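Local coordinates for protein type-2Ba cytolytic delta-endotoxin (Bacillus thuringiensis serovar israelensis, PDB 2RCI) that probably kills the larvae of dipteran insects by making pores in the epithelial cell membrane of the midgut, at residues T62-V67 with E181-A186; T132-K137 with F158-D163. All coordinates share one frame; numbering follows the deposited sequence.

Overall arrangement
Both contacts are antiparallel strand pairings within the mixed sheet of this cytolytic toxin, a sheet enclosed by two layers of helices. Their centres are about 12 Å apart, and contact 2 (132-137 with 158-163) is nested in the chain between the two segments of contact 1 (62-67 with 181-186). Segments 158-163 and 181-186 belong to neighbouring strands and run side by side: Glu-181 N lies 2.8 Å from Thr-161 O, and Glu-159 N lies 2.9 Å from Lys-183 O. On the side facing the helices 74-89 and 96-110, Phe-158 packs against Val-182 and Met-184, with Phe-158 CD1 3.7 Å from Val-182 CG1.

Contact 1 (T62-V67 with E181-A186); sequences TINQSV and EVKMKA
Val-67 N gives its hydrogen to Val-182 O at 2.8 Å, a nearly straight bond with 173° at the hydrogen. Four more backbone bonds join the antiparallel segments, two between Ile-63 and Ala-186 and two between Gln-65 and Met-184. The last pair is uneven: Gln-65 N approaches Met-184 O almost along the C=O axis, whereas Met-184 N sits above the carbonyl plane of Gln-65, 39° out of it. The chain turns a corner at Gln-65, yet the pairing with 181-186 carries on through it. At this corner the Gln-65 side chain reaches forward along its own strand, and NE2 donates to Ser-66 O at 3.1 Å, with that oxygen close to the amide plane.

On the Asn-64 face, Asn-64 and Lys-185 lie alongside each other and point the same way. With CG of Asn-64 anti to its N (chi1 177°), the amide oxygen OD1 rests on the aliphatic part of the lysine, 3.2 Å from Lys-185 CG. The extended Lys-183 chain passes the same oxygen at its CE, 3.7 Å from Asn-64 OD1. On the face bearing Ile-63 and Met-184 the side-chain contacts between the segments are apolar. Ile-63 uses its CG2 branch, which touches Ala-186 CB at 3.7 Å and also meets Met-184 CG. Val-67 divides its methyls, CG2 meeting Val-182 CG1 at 3.8 Å and CG1 lying against Met-184 CB.

Helix 74-89 packs on this side, with Ile-84 against Ile-63, Val-67 and Met-184, and Met-77 against Val-182. Helix 44-53 borders the opposite face through Phe-44, which touches Asn-64, and strand 150-162 flanks segment 181-186 along its other edge.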
ATOM      1  N   THR A  62      -7.672   5.365   8.737  1.00 18.31           N
ATOM      2  CA  THR A  62      -7.872   3.982   8.347  1.00 18.47           C
ATOM      3  C   THR A  62      -8.827   3.934   7.166  1.00 19.20           C
ATOM      4  O   THR A  62      -9.584   4.888   6.920  1.00 19.15           O
ATOM      5  CB  THR A  62      -8.549   3.101   9.465  1.00 19.31           C
ATOM      6  OG1 THR A  62      -9.894   3.560   9.684  1.00 20.20           O
ATOM      7  CG2 THR A  62      -7.775   3.099  10.785  1.00 18.98           C
ATOM      8  N   ILE A  63      -8.768   2.813   6.451  1.00 18.70           N
ATOM      9  CA  ILE A  63      -9.772   2.448   5.449  1.00 19.05           C
ATOM     10  C   ILE A  63      -9.831   0.923   5.354  1.00 18.20           C
ATOM     11  O   ILE A  63      -8.831   0.237   5.512  1.00 19.03           O
ATOM     12  CB  ILE A  63      -9.485   3.046   4.052  1.00 18.23           C
ATOM     13  CG1 ILE A  63     -10.674   2.776   3.116  1.00 18.98           C
ATOM     14  CG2 ILE A  63      -8.177   2.462   3.485  1.00 17.77           C
ATOM     15  CD1 ILE A  63     -10.715   3.717   1.903  1.00 17.92           C
ATOM     16  N   ASN A  64     -11.025   0.397   5.090  1.00 18.10           N
ATOM     17  CA  ASN A  64     -11.223  -1.036   4.975  1.00 18.28           C
ATOM     18  C   ASN A  64     -12.499  -1.221   4.174  1.00 18.65           C
ATOM     19  O   ASN A  64     -13.558  -1.510   4.733  1.00 18.30           O
ATOM     20  CB  ASN A  64     -11.345  -1.696   6.374  1.00 18.42           C
ATOM     21  CG  ASN A  64     -11.625  -3.195   6.313  1.00 21.25           C
ATOM     22  OD1 ASN A  64     -11.251  -3.894   5.358  1.00 21.42           O
ATOM     23  ND2 ASN A  64     -12.303  -3.711   7.359  1.00 23.88           N
ATOM     24  N   GLN A  65     -12.390  -1.040   2.860  1.00 19.13           N
ATOM     25  CA  GLN A  65     -13.556  -1.147   1.986  1.00 19.14           C
ATOM     26  C   GLN A  65     -13.162  -1.128   0.529  1.00 19.46           C
ATOM     27  O   GLN A  65     -12.028  -0.794   0.179  1.00 18.10           O
ATOM     28  CB  GLN A  65     -14.505   0.027   2.232  1.00 20.36           C
ATOM     29  CG  GLN A  65     -13.922   1.371   1.751  1.00 22.18           C
ATOM     30  CD  GLN A  65     -14.933   2.485   1.811  1.00 26.72           C
ATOM     31  OE1 GLN A  65     -15.286   2.936   2.889  1.00 30.22           O
ATOM     32  NE2 GLN A  65     -15.405   2.930   0.658  1.00 30.24           N
ATOM     33  N   SER A  66     -14.141  -1.429  -0.327  1.00 19.01           N
ATOM     34  CA  SER A  66     -13.937  -1.325  -1.769  1.00 18.65           C
ATOM     35  C   SER A  66     -13.841   0.145  -2.175  1.00 18.53           C
ATOM     36  O   SER A  66     -14.564   1.006  -1.655  1.00 17.84           O
ATOM     37  CB  SER A  66     -15.076  -2.050  -2.486  1.00 19.10           C
ATOM     38  OG  SER A  66     -14.982  -3.449  -2.204  1.00 21.49           O
ATOM     39  N   VAL A  67     -12.933   0.432  -3.104  1.00 18.29           N
ATOM     40  CA  VAL A  67     -12.670   1.804  -3.486  1.00 18.20           C
ATOM     41  C   VAL A  67     -12.842   2.027  -4.977  1.00 18.87           C
ATOM     42  O   VAL A  67     -13.020   3.163  -5.419  1.00 18.78           O
ATOM     43  CB  VAL A  67     -11.255   2.310  -3.006  1.00 17.84           C
ATOM     44  CG1 VAL A  67     -11.192   2.423  -1.479  1.00 17.69           C
ATOM     45  CG2 VAL A  67     -10.107   1.450  -3.579  1.00 17.90           C
ATOM     46  N   GLU A 181     -12.164  -4.252  -9.769  1.00 18.65           N
ATOM     47  CA  GLU A 181     -12.708  -4.296  -8.438  1.00 19.82           C
ATOM     48  C   GLU A 181     -11.527  -4.246  -7.457  1.00 19.09           C
ATOM     49  O   GLU A 181     -10.714  -5.160  -7.417  1.00 19.88           O
ATOM     50  CB  GLU A 181     -13.505  -5.571  -8.253  1.00 20.97           C
ATOM     51  CG  GLU A 181     -14.310  -5.531  -6.987  1.00 24.29           C
ATOM     52  CD  GLU A 181     -15.052  -6.821  -6.725  1.00 31.95           C
ATOM     53  OE1 GLU A 181     -15.332  -7.584  -7.703  1.00 32.29           O
ATOM     54  OE2 GLU A 181     -15.328  -7.059  -5.528  1.00 33.44           O
ATOM     55  N   VAL A 182     -11.422  -3.171  -6.691  1.00 18.92           N
ATOM     56  CA  VAL A 182     -10.282  -2.969  -5.804  1.00 18.73           C
ATOM     57  C   VAL A 182     -10.757  -2.716  -4.372  1.00 18.61           C
ATOM     58  O   VAL A 182     -11.524  -1.756  -4.131  1.00 18.59           O
ATOM     59  CB  VAL A 182      -9.427  -1.748  -6.287  1.00 19.39           C
ATOM     60  CG1 VAL A 182      -8.272  -1.471  -5.280  1.00 19.84           C
ATOM     61  CG2 VAL A 182      -8.902  -2.005  -7.684  1.00 18.24           C
ATOM     62  N   LYS A 183     -10.345  -3.591  -3.452  1.00 19.71           N
ATOM     63  CA  LYS A 183     -10.615  -3.436  -2.015  1.00 21.05           C
ATOM     64  C   LYS A 183      -9.311  -2.963  -1.377  1.00 20.11           C
ATOM     65  O   LYS A 183      -8.246  -3.460  -1.692  1.00 20.46           O
ATOM     66  CB  LYS A 183     -11.058  -4.747  -1.337  1.00 20.86           C
ATOM     67  CG  LYS A 183     -11.610  -4.450   0.054  1.00 25.06           C
ATOM     68  CD  LYS A 183     -12.117  -5.653   0.863  1.00 24.36           C
ATOM     69  CE  LYS A 183     -12.730  -5.107   2.167  1.00 29.93           C
ATOM     70  NZ  LYS A 183     -13.690  -6.025   2.840  1.00 30.61           N
ATOM     71  N   MET A 184      -9.418  -1.959  -0.520  1.00 19.68           N
ATOM     72  CA  MET A 184      -8.264  -1.370   0.117  1.00 20.51           C
ATOM     73  C   MET A 184      -8.379  -1.506   1.618  1.00 19.27           C
ATOM     74  O   MET A 184      -9.418  -1.192   2.191  1.00 18.77           O
ATOM     75  CB  MET A 184      -8.237   0.110  -0.231  1.00 21.02           C
ATOM     76  CG  MET A 184      -6.990   0.832   0.181  1.00 23.57           C
ATOM     77  SD  MET A 184      -7.065   2.437  -0.615  1.00 23.71           S
ATOM     78  CE  MET A 184      -5.602   3.209   0.069  1.00 24.30           C
ATOM     79  N   LYS A 185      -7.288  -1.920   2.251  1.00 18.60           N
ATOM     80  CA  LYS A 185      -7.170  -1.948   3.700  1.00 18.78           C
ATOM     81  C   LYS A 185      -5.889  -1.202   4.039  1.00 18.81           C
ATOM     82  O   LYS A 185      -4.805  -1.560   3.573  1.00 19.09           O
ATOM     83  CB  LYS A 185      -7.068  -3.384   4.208  1.00 18.91           C
ATOM     84  CG  LYS A 185      -8.325  -4.217   4.004  1.00 21.14           C
ATOM     85  CD  LYS A 185      -8.038  -5.695   4.233  1.00 24.39           C
ATOM     86  CE  LYS A 185      -9.332  -6.486   4.326  1.00 28.98           C
ATOM     87  NZ  LYS A 185      -8.990  -7.929   4.447  1.00 33.08           N
ATOM     88  N   ALA A 186      -6.015  -0.162   4.846  1.00 19.06           N
ATOM     89  CA  ALA A 186      -4.851   0.660   5.166  1.00 18.46           C
ATOM     90  C   ALA A 186      -5.044   1.328   6.531  1.00 18.74           C
ATOM     91  O   ALA A 186      -6.181   1.545   6.991  1.00 18.11           O
ATOM     92  CB  ALA A 186      -4.647   1.714   4.071  1.00 18.03           C
TER

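Contact 2 (T132-K137 with F158-D163)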
ATOM      1  N   THR A 132      -8.432 -11.994 -13.652  1.00 20.44           N
ATOM      2  CA  THR A 132      -7.245 -12.144 -12.821  1.00 20.23           C
ATOM      3  C   THR A 132      -7.518 -11.499 -11.467  1.00 20.07           C
ATOM      4  O   THR A 132      -8.081 -10.407 -11.385  1.00 19.51           O
ATOM      5  CB  THR A 132      -5.999 -11.502 -13.489  1.00 20.65           C
ATOM      6  OG1 THR A 132      -5.748 -12.123 -14.762  1.00 20.17           O
ATOM      7  CG2 THR A 132      -4.753 -11.642 -12.584  1.00 19.80           C
ATOM      8  N   SER A 133      -7.159 -12.185 -10.392  1.00 19.86           N
ATOM      9  CA  SER A 133      -7.197 -11.527  -9.090  1.00 18.78           C
ATOM     10  C   SER A 133      -5.861 -11.683  -8.372  1.00 18.02           C
ATOM     11  O   SER A 133      -5.134 -12.683  -8.547  1.00 16.91           O
ATOM     12  CB  SER A 133      -8.390 -11.990  -8.237  1.00 20.30           C
ATOM     13  OG  SER A 133      -8.256 -13.342  -7.818  1.00 22.15           O
ATOM     14  N   TYR A 134      -5.510 -10.664  -7.593  1.00 17.90           N
ATOM     15  CA  TYR A 134      -4.268 -10.709  -6.838  1.00 17.47           C
ATOM     16  C   TYR A 134      -4.305  -9.828  -5.593  1.00 17.50           C
ATOM     17  O   TYR A 134      -5.176  -8.971  -5.488  1.00 18.07           O
ATOM     18  CB  TYR A 134      -3.099 -10.326  -7.723  1.00 17.16           C
ATOM     19  CG  TYR A 134      -3.077  -8.922  -8.322  1.00 18.06           C
ATOM     20  CD1 TYR A 134      -2.213  -7.919  -7.793  1.00 15.81           C
ATOM     21  CD2 TYR A 134      -3.808  -8.630  -9.455  1.00 16.52           C
ATOM     22  CE1 TYR A 134      -2.144  -6.636  -8.393  1.00 16.89           C
ATOM     23  CE2 TYR A 134      -3.729  -7.369 -10.076  1.00 16.45           C
ATOM     24  CZ  TYR A 134      -2.913  -6.382  -9.528  1.00 17.84           C
ATOM     25  OH  TYR A 134      -2.842  -5.156 -10.141  1.00 17.52           O
ATOM     26  N   PHE A 135      -3.391 -10.088  -4.661  1.00 17.33           N
ATOM     27  CA  PHE A 135      -3.139  -9.173  -3.533  1.00 18.12           C
ATOM     28  C   PHE A 135      -1.862  -8.385  -3.844  1.00 17.49           C
ATOM     29  O   PHE A 135      -0.940  -8.920  -4.445  1.00 17.82           O
ATOM     30  CB  PHE A 135      -2.871  -9.949  -2.241  1.00 19.66           C
ATOM     31  CG  PHE A 135      -4.021 -10.814  -1.782  1.00 20.55           C
ATOM     32  CD1 PHE A 135      -5.338 -10.411  -1.950  1.00 23.03           C
ATOM     33  CD2 PHE A 135      -3.759 -12.011  -1.096  1.00 23.05           C
ATOM     34  CE1 PHE A 135      -6.396 -11.214  -1.507  1.00 25.81           C
ATOM     35  CE2 PHE A 135      -4.788 -12.815  -0.650  1.00 25.08           C
ATOM     36  CZ  PHE A 135      -6.114 -12.414  -0.837  1.00 24.07           C
ATOM     37  N   TYR A 136      -1.801  -7.134  -3.391  1.00 17.81           N
ATOM     38  CA  TYR A 136      -0.606  -6.322  -3.580  1.00 16.64           C
ATOM     39  C   TYR A 136      -0.459  -5.503  -2.304  1.00 16.54           C
ATOM     40  O   TYR A 136      -1.430  -4.866  -1.844  1.00 15.44           O
ATOM     41  CB  TYR A 136      -0.770  -5.389  -4.775  1.00 17.65           C
ATOM     42  CG  TYR A 136       0.552  -4.804  -5.243  1.00 17.30           C
ATOM     43  CD1 TYR A 136       1.228  -5.331  -6.344  1.00 18.55           C
ATOM     44  CD2 TYR A 136       1.137  -3.728  -4.564  1.00 19.51           C
ATOM     45  CE1 TYR A 136       2.461  -4.804  -6.750  1.00 19.35           C
ATOM     46  CE2 TYR A 136       2.343  -3.191  -4.963  1.00 19.82           C
ATOM     47  CZ  TYR A 136       3.003  -3.726  -6.059  1.00 17.92           C
ATOM     48  OH  TYR A 136       4.206  -3.183  -6.439  1.00 18.91           O
ATOM     49  N   LYS A 137       0.747  -5.528  -1.748  1.00 16.65           N
ATOM     50  CA  LYS A 137       0.995  -4.913  -0.432  1.00 18.61           C
ATOM     51  C   LYS A 137       2.167  -3.972  -0.465  1.00 17.25           C
ATOM     52  O   LYS A 137       3.224  -4.303  -1.008  1.00 17.72           O
ATOM     53  CB  LYS A 137       1.225  -5.964   0.644  1.00 18.64           C
ATOM     54  CG  LYS A 137      -0.031  -6.808   0.914  1.00 20.07           C
ATOM     55  CD  LYS A 137       0.222  -7.868   1.993  1.00 22.38           C
ATOM     56  CE  LYS A 137       1.215  -8.999   1.568  1.00 27.28           C
ATOM     57  NZ  LYS A 137       1.068  -9.559   0.194  1.00 29.46           N
ATOM     58  N   PHE A 158      -4.002  -4.122  -1.160  1.00 18.62           N
ATOM     59  CA  PHE A 158      -5.115  -4.125  -2.098  1.00 18.63           C
ATOM     60  C   PHE A 158      -5.516  -5.562  -2.450  1.00 18.50           C
ATOM     61  O   PHE A 158      -4.662  -6.430  -2.558  1.00 19.80           O
ATOM     62  CB  PHE A 158      -4.727  -3.431  -3.407  1.00 18.92           C
ATOM     63  CG  PHE A 158      -4.321  -1.997  -3.238  1.00 18.68           C
ATOM     64  CD1 PHE A 158      -5.290  -1.019  -3.096  1.00 20.27           C
ATOM     65  CD2 PHE A 158      -2.973  -1.644  -3.213  1.00 19.42           C
ATOM     66  CE1 PHE A 158      -4.931   0.340  -2.969  1.00 19.90           C
ATOM     67  CE2 PHE A 158      -2.598  -0.300  -3.091  1.00 18.96           C
ATOM     68  CZ  PHE A 158      -3.581   0.686  -2.928  1.00 16.75           C
ATOM     69  N   GLU A 159      -6.814  -5.786  -2.615  1.00 19.49           N
ATOM     70  CA  GLU A 159      -7.326  -7.021  -3.223  1.00 20.70           C
ATOM     71  C   GLU A 159      -7.881  -6.574  -4.557  1.00 19.77           C
ATOM     72  O   GLU A 159      -8.858  -5.810  -4.604  1.00 20.28           O
ATOM     73  CB  GLU A 159      -8.473  -7.608  -2.385  1.00 21.41           C
ATOM     74  CG  GLU A 159      -8.180  -7.696  -0.919  1.00 23.66           C
ATOM     75  CD  GLU A 159      -9.236  -8.515  -0.148  1.00 24.86           C
ATOM     76  OE1 GLU A 159     -10.175  -9.066  -0.784  1.00 29.63           O
ATOM     77  OE2 GLU A 159      -9.092  -8.614   1.077  1.00 26.22           O
ATOM     78  N   ILE A 160      -7.243  -7.029  -5.631  1.00 19.59           N
ATOM     79  CA  ILE A 160      -7.545  -6.536  -6.969  1.00 19.06           C
ATOM     80  C   ILE A 160      -8.069  -7.674  -7.835  1.00 19.34           C
ATOM     81  O   ILE A 160      -7.427  -8.726  -7.953  1.00 18.46           O
ATOM     82  CB  ILE A 160      -6.322  -5.877  -7.634  1.00 19.93           C
ATOM     83  CG1 ILE A 160      -5.831  -4.688  -6.785  1.00 19.30           C
ATOM     84  CG2 ILE A 160      -6.686  -5.414  -9.068  1.00 20.10           C
ATOM     85  CD1 ILE A 160      -4.367  -4.308  -7.011  1.00 19.66           C
ATOM     86  N   THR A 161      -9.234  -7.437  -8.419  1.00 18.93           N
ATOM     87  CA  THR A 161      -9.834  -8.346  -9.408  1.00 19.72           C
ATOM     88  C   THR A 161     -10.059  -7.538 -10.681  1.00 19.19           C
ATOM     89  O   THR A 161     -10.625  -6.459 -10.645  1.00 19.55           O
ATOM     90  CB  THR A 161     -11.162  -8.893  -8.911  1.00 20.10           C
ATOM     91  OG1 THR A 161     -10.941  -9.642  -7.697  1.00 19.48           O
ATOM     92  CG2 THR A 161     -11.785  -9.809  -9.998  1.00 21.58           C
ATOM     93  N   VAL A 162      -9.617  -8.064 -11.813  1.00 18.82           N
ATOM     94  CA  VAL A 162      -9.734  -7.317 -13.079  1.00 18.75           C
ATOM     95  C   VAL A 162     -10.133  -8.270 -14.211  1.00 19.05           C
ATOM     96  O   VAL A 162      -9.682  -9.420 -14.234  1.00 19.07           O
ATOM     97  CB  VAL A 162      -8.413  -6.554 -13.373  1.00 18.84           C
ATOM     98  CG1 VAL A 162      -7.205  -7.483 -13.340  1.00 19.08           C
ATOM     99  CG2 VAL A 162      -8.481  -5.749 -14.693  1.00 18.31           C
ATOM    100  N   ASP A 163     -10.966  -7.796 -15.134  1.00 19.81           N
ATOM    101  CA  ASP A 163     -11.484  -8.659 -16.216  1.00 20.63           C
ATOM    102  C   ASP A 163     -10.511  -8.836 -17.377  1.00 21.03           C
ATOM    103  O   ASP A 163     -10.901  -8.745 -18.553  1.00 20.62           O
ATOM    104  CB  ASP A 163     -12.861  -8.179 -16.695  1.00 21.02           C
ATOM    105  CG  ASP A 163     -12.814  -6.820 -17.427  1.00 24.13           C
ATOM    106  OD1 ASP A 163     -11.880  -6.020 -17.197  1.00 25.94           O
ATOM    107  OD2 ASP A 163     -13.745  -6.540 -18.217  1.00 26.91           O
TER
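Thr-132, Tyr-134 and Tyr-136 pair with Val-162, Ile-160 and Phe-158 through six backbone hydrogen bonds, two to each pair. The shortest runs from Tyr-134 N to Ile-160 O at 2.7 Å. Between these pairs, alpha-carbon hydrogens point at carbonyls, as from Ser-133 CA to Ile-160 O at 3.0 Å.

The main side-chain contact is a CH-pi one. Tyr-134 holds CG between its backbone N and carbonyl carbon (chi1 62°), which brings the ring over Ile-160, whose CB stands 4.0 Å from the ring centroid and 17° off the normal. Ile-160 CD1 reaches past CB to Tyr-134 CE1 at 3.5 Å.

The two strands, 132-142 and 150-162, form a beta hairpin in the central sheet, and helix 96-110 covers the face bearing Tyr-134 and Ile-160, where Thr-109 O accepts a hydrogen bond from Tyr-134 OH.

On the reverse face the contacts mix polar and apolar groups. Phe-135 and Glu-159 run side by side, Phe-135 CE1 meeting Glu-159 CG at 4.0 Å, with ring and carboxylate planes 60° apart. Glu-159 OE2 is hydrogen-bonded to Asn-41 ND2. Farther along, Thr-161 OG1 lies 3.5 Å from Ser-133 CB, while Ser-133 OG bonds to Asn-126 N on strand 122-127.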